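Local structure of general secretion pathway protein C (Vibrio cholerae, 2I4S) at residues Q19-Y24 and Q80-M85; M60-N65 and S89-R94. The protein probably takes part, as an inner-membrane component whose periplasmic PDZ domain is described here, in type II secretion of cholera toxin across the outer membrane. All coordinates share one frame; numbering follows the deposited sequence.

Contact 1 (Q19-Y24 and Q80-M85); sequences QEIFQY and QSMNEM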
# COMPACT_ATOMS: atom_id res chain seq x y z
N GLN A 19 -10.34 -3.45 3.16
CA GLN A 19 -10.02 -2.11 3.69
C GLN A 19 -9.13 -2.16 4.95
O GLN A 19 -8.53 -1.17 5.33
CB GLN A 19 -11.32 -1.37 4.02
CG GLN A 19 -12.08 -1.99 5.16
CD GLN A 19 -13.47 -1.37 5.33
OE1 GLN A 19 -14.13 -1.07 4.35
NE2 GLN A 19 -13.89 -1.18 6.56
N GLU A 20 -9.08 -3.31 5.62
CA GLU A 20 -8.20 -3.46 6.78
C GLU A 20 -6.74 -3.23 6.40
O GLU A 20 -5.94 -2.85 7.24
CB GLU A 20 -8.36 -4.84 7.39
CG GLU A 20 -9.63 -5.02 8.21
CD GLU A 20 -9.67 -6.37 8.90
OE1 GLU A 20 -8.57 -6.94 9.14
OE2 GLU A 20 -10.79 -6.87 9.17
N ILE A 21 -6.41 -3.44 5.14
CA ILE A 21 -5.06 -3.18 4.65
C ILE A 21 -4.60 -1.77 5.07
O ILE A 21 -3.44 -1.57 5.37
CB ILE A 21 -4.94 -3.34 3.10
CG1 ILE A 21 -3.48 -3.24 2.64
CG2 ILE A 21 -5.77 -2.29 2.37
CD1 ILE A 21 -2.74 -4.54 2.62
N PHE A 22 -5.53 -0.82 5.11
CA PHE A 22 -5.20 0.57 5.47
C PHE A 22 -4.82 0.79 6.94
O PHE A 22 -4.23 1.82 7.26
CB PHE A 22 -6.31 1.54 5.06
CG PHE A 22 -6.66 1.46 3.60
CD1 PHE A 22 -5.68 1.63 2.63
CD2 PHE A 22 -7.97 1.22 3.19
CE1 PHE A 22 -6.00 1.56 1.28
CE2 PHE A 22 -8.31 1.16 1.84
CZ PHE A 22 -7.32 1.33 0.89
N GLN A 23 -5.14 -0.15 7.81
CA GLN A 23 -4.67 -0.09 9.20
C GLN A 23 -3.15 -0.36 9.29
O GLN A 23 -2.49 0.09 10.24
CB GLN A 23 -5.38 -1.10 10.11
CG GLN A 23 -6.92 -1.17 10.03
CD GLN A 23 -7.51 -2.08 11.13
OE1 GLN A 23 -7.18 -1.94 12.31
NE2 GLN A 23 -8.38 -3.00 10.73
N TYR A 24 -2.62 -1.07 8.29
CA TYR A 24 -1.24 -1.59 8.25
C TYR A 24 -0.29 -0.85 7.34
O TYR A 24 0.94 -0.88 7.54
CB TYR A 24 -1.23 -3.04 7.80
CG TYR A 24 -1.90 -3.94 8.80
CD1 TYR A 24 -1.22 -4.38 9.94
CD2 TYR A 24 -3.24 -4.31 8.65
CE1 TYR A 24 -1.85 -5.18 10.89
CE2 TYR A 24 -3.88 -5.11 9.59
CZ TYR A 24 -3.18 -5.52 10.70
OH TYR A 24 -3.82 -6.31 11.60
N GLN A 80 -13.13 3.31 -2.69
CA GLN A 80 -14.39 2.75 -3.17
C GLN A 80 -14.17 1.33 -3.69
O GLN A 80 -15.06 0.52 -3.64
CB GLN A 80 -15.02 3.67 -4.23
CG GLN A 80 -15.52 5.00 -3.63
CD GLN A 80 -15.51 6.19 -4.60
OE1 GLN A 80 -15.40 6.04 -5.81
NE2 GLN A 80 -15.64 7.40 -4.04
N SER A 81 -12.96 1.01 -4.15
CA SER A 81 -12.75 -0.21 -4.93
C SER A 81 -12.04 -1.31 -4.16
O SER A 81 -12.03 -2.46 -4.59
CB SER A 81 -11.93 0.08 -6.20
OG SER A 81 -12.46 1.19 -6.92
N MSE A 82 -11.44 -0.95 -3.02
CA MSE A 82 -10.54 -1.87 -2.33
C MSE A 82 -11.25 -3.14 -1.91
O MSE A 82 -10.66 -4.22 -1.99
CB MSE A 82 -9.86 -1.23 -1.12
CG MSE A 82 -8.88 -2.15 -0.38
SE MSE A 82 -7.35 -2.89 -1.43
CE MSE A 82 -8.00 -4.68 -1.88
N ASN A 83 -12.50 -3.02 -1.47
CA ASN A 83 -13.19 -4.17 -0.90
C ASN A 83 -13.53 -5.21 -1.97
O ASN A 83 -13.88 -6.34 -1.67
CB ASN A 83 -14.39 -3.76 -0.02
CG ASN A 83 -13.95 -3.25 1.36
OD1 ASN A 83 -12.99 -3.78 1.96
ND2 ASN A 83 -14.63 -2.21 1.85
N GLU A 84 -13.34 -4.82 -3.23
CA GLU A 84 -13.55 -5.67 -4.40
C GLU A 84 -12.26 -6.36 -4.91
O GLU A 84 -12.33 -7.20 -5.78
CB GLU A 84 -14.13 -4.85 -5.57
CG GLU A 84 -15.24 -3.88 -5.19
CD GLU A 84 -16.50 -4.58 -4.76
OE1 GLU A 84 -16.69 -5.74 -5.18
OE2 GLU A 84 -17.30 -3.99 -4.00
N MSE A 85 -11.10 -5.99 -4.37
CA MSE A 85 -9.81 -6.51 -4.85
C MSE A 85 -9.30 -7.66 -3.97
O MSE A 85 -9.71 -7.78 -2.81
CB MSE A 85 -8.76 -5.38 -4.93
CG MSE A 85 -8.90 -4.38 -6.11
SE MSE A 85 -8.09 -2.62 -5.55
CE MSE A 85 -8.81 -1.50 -7.05
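The Asn83 side-chain amide grips Gln19 twice, at its backbone N and at its side-chain OE1. Asn83 OD1 accepts the amide hydrogen of Gln19 N at 2.9 Å in a moderately bent bond, and Asn83 ND2 donates to Gln19 OE1 at 2.8 Å in a nearly straight one (173°). The acceptor OE1 lies in the amide plane of Asn83, yet the two amide planes are turned 33° from each other, and ND2 stands somewhat off the carbonyl plane of Gln19. Gln19 reaches its partner with CG set between backbone N and carbonyl carbon (chi1 66°) and the rest of the chain extended, which places CB and CG alongside the Asn83 amide. This polar pair forms the solvent-exposed side of the contact; Pro18, just ahead of it, also touches Asn83.

Beneath it the contact turns apolar, with Ile21 and Met82 buried and Phe22 partly exposed. The selenomethionine Met82 points across from the C-terminal part of helix 74-82. Its CG, anti to the backbone N, is carried obliquely to the Phe22 ring, with Met82 CG 4.0 Å from Phe22 CZ; the bends farther along the chain set Met82 SE 4.2 Å from Ile21 CG2. Ile21 CG2 also sits 3.8 Å above the centre of the Phe22 ring and covers one face, so Met82, Ile21 and Phe22 form one small cluster. Phe22 also stacks with Phe79 of helix 74-82, Ile21 packs on Ile14 of helix 2-16, and Met82 on Phe105.

The contact thus joins the 3-10 segment and short helix that follow helix 2-16 to segment 80-85 in this PDZ domain. With both polar groups of the Asn83 amide engaged by one residue, its flip is settled by the pattern of donor and acceptor, while the cluster below is held by shape and dispersion.

Contact 2 (M60-N65 and S89-R94); sequences MAVALN and SLTVER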
# COMPACT_ATOMS: atom_id res chain seq x y z
N MSE A 60 7.72 5.91 -1.81
CA MSE A 60 6.53 6.60 -2.26
C MSE A 60 5.78 5.76 -3.31
O MSE A 60 6.32 5.45 -4.36
CB MSE A 60 6.90 7.95 -2.86
CG MSE A 60 5.71 8.71 -3.38
SE MSE A 60 6.24 10.45 -4.16
CE MSE A 60 7.13 9.81 -5.83
N ALA A 61 4.53 5.41 -3.02
CA ALA A 61 3.70 4.71 -3.99
C ALA A 61 3.31 5.64 -5.15
O ALA A 61 2.86 6.77 -4.92
CB ALA A 61 2.45 4.16 -3.32
N VAL A 62 3.52 5.18 -6.38
CA VAL A 62 3.07 5.94 -7.58
C VAL A 62 1.98 5.23 -8.43
O VAL A 62 1.30 5.88 -9.23
CB VAL A 62 4.27 6.39 -8.47
CG1 VAL A 62 5.28 7.23 -7.65
CG2 VAL A 62 4.97 5.19 -9.11
N ALA A 63 1.81 3.92 -8.22
CA ALA A 63 0.75 3.14 -8.86
C ALA A 63 0.27 2.09 -7.89
O ALA A 63 1.07 1.51 -7.16
CB ALA A 63 1.25 2.46 -10.15
N LEU A 64 -1.03 1.82 -7.88
CA LEU A 64 -1.58 0.79 -7.01
C LEU A 64 -2.71 0.07 -7.71
O LEU A 64 -3.69 0.69 -8.08
CB LEU A 64 -2.05 1.40 -5.68
CG LEU A 64 -2.44 0.43 -4.55
CD1 LEU A 64 -2.54 1.22 -3.24
CD2 LEU A 64 -3.74 -0.32 -4.83
N ASN A 65 -2.53 -1.24 -7.91
CA ASN A 65 -3.41 -2.04 -8.78
C ASN A 65 -3.81 -1.32 -10.06
O ASN A 65 -4.98 -1.33 -10.45
CB ASN A 65 -4.66 -2.53 -8.03
CG ASN A 65 -4.39 -3.77 -7.17
OD1 ASN A 65 -3.37 -4.46 -7.35
ND2 ASN A 65 -5.30 -4.06 -6.25
N SER A 89 -0.98 -4.86 -5.78
CA SER A 89 0.25 -4.67 -6.51
C SER A 89 0.64 -3.20 -6.38
O SER A 89 -0.12 -2.33 -6.79
CB SER A 89 0.04 -4.97 -7.99
OG SER A 89 -0.14 -6.35 -8.22
N LEU A 90 1.82 -2.92 -5.83
CA LEU A 90 2.26 -1.53 -5.69
C LEU A 90 3.54 -1.23 -6.48
O LEU A 90 4.48 -2.03 -6.47
CB LEU A 90 2.56 -1.24 -4.22
CG LEU A 90 1.62 -0.51 -3.28
CD1 LEU A 90 2.43 -0.12 -2.05
CD2 LEU A 90 1.03 0.71 -3.93
N THR A 91 3.60 -0.07 -7.12
CA THR A 91 4.87 0.44 -7.64
C THR A 91 5.27 1.59 -6.75
O THR A 91 4.48 2.52 -6.53
CB THR A 91 4.76 0.92 -9.10
OG1 THR A 91 4.40 -0.19 -9.94
CG2 THR A 91 6.11 1.48 -9.57
N VAL A 92 6.48 1.49 -6.19
CA VAL A 92 7.00 2.50 -5.29
C VAL A 92 8.31 3.06 -5.82
O VAL A 92 9.07 2.36 -6.49
CB VAL A 92 7.22 1.97 -3.83
CG1 VAL A 92 5.89 1.49 -3.22
CG2 VAL A 92 8.27 0.88 -3.80
N GLU A 93 8.57 4.32 -5.52
CA GLU A 93 9.87 4.92 -5.82
C GLU A 93 10.64 4.97 -4.52
O GLU A 93 10.13 5.48 -3.51
CB GLU A 93 9.69 6.32 -6.39
CG GLU A 93 8.58 6.36 -7.43
CD GLU A 93 8.76 7.43 -8.50
OE1 GLU A 93 9.18 8.55 -8.15
OE2 GLU A 93 8.49 7.14 -9.68
N ARG A 94 11.85 4.43 -4.56
CA ARG A 94 12.69 4.23 -3.39
C ARG A 94 14.02 4.84 -3.74
O ARG A 94 14.73 4.34 -4.59
CB ARG A 94 12.88 2.73 -3.14
CG ARG A 94 13.67 2.38 -1.92
CD ARG A 94 13.69 0.85 -1.77
NE ARG A 94 12.34 0.38 -1.44
CZ ARG A 94 11.90 -0.85 -1.64
NH1 ARG A 94 12.70 -1.76 -2.19
NH2 ARG A 94 10.66 -1.19 -1.27
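Two neighbouring antiparallel strands of the PDZ-domain sheet, 60-64 and 89-94, pair here around a classic beta bulge. At one end Met60 and Glu93 form a hydrogen-bonded pair, with Glu93 N to Met60 O at 2.8 Å. At the bulge Val62 and Ala63 both face Thr91: Val62 N reaches Thr91 O at 2.8 Å, whereas Ala63 N makes only a weak bond to Thr91 O at 3.5 Å. Regular pairing resumes with Thr91 N to Ala63 O. Past the end of strand 60-64, Asn65 N bonds Ser89 O, and Ser89 N gives its hydrogen to Asn65 OD1 at 2.9 Å, the donor standing above the Asn65 side-chain carbonyl plane.

On the buried face of Ala61, Leu64, Leu90 and Val92, Leu90 CD2 nestles against Leu64 CG at 3.5 Å and Ala61 CB at 3.8 Å. Met60, Ala63, Thr91 and Glu93 share the other face, where Glu93 and the selenomethionine Met60 run side by side. Val62, at the bulge, brings CG1 to 3.4 Å from Glu93 CG. Glu93 OE2 bonds Gln98 and Thr91 OG1 bonds Asp100, both on strand 97-104. Two residues set against one, as Val62 and Ala63 are against Thr91, define the classic bulge, here within the antiparallel sheet of the PDZ domain.

Contact 2 lies within the sheet, with four buried residues and none fully exposed, whereas contact 1 joins two helical segments and is partly buried, with an exposed polar side. Their chemistry follows: backbone ladder bonds dominate contact 2, while both bonds of contact 1 use the side chain of Asn83 and apolar packing does the rest. The centres are about 16 Å apart, on opposite sides of the chain's centre, yet the two meet where the SE of Met85 packs 3.2 Å from ND2 of Asn65. Helix 74-82, which serves contact 1, is followed in the chain by strand 87-94 of contact 2, so the short connection runs from helix 74-82 into the sheet.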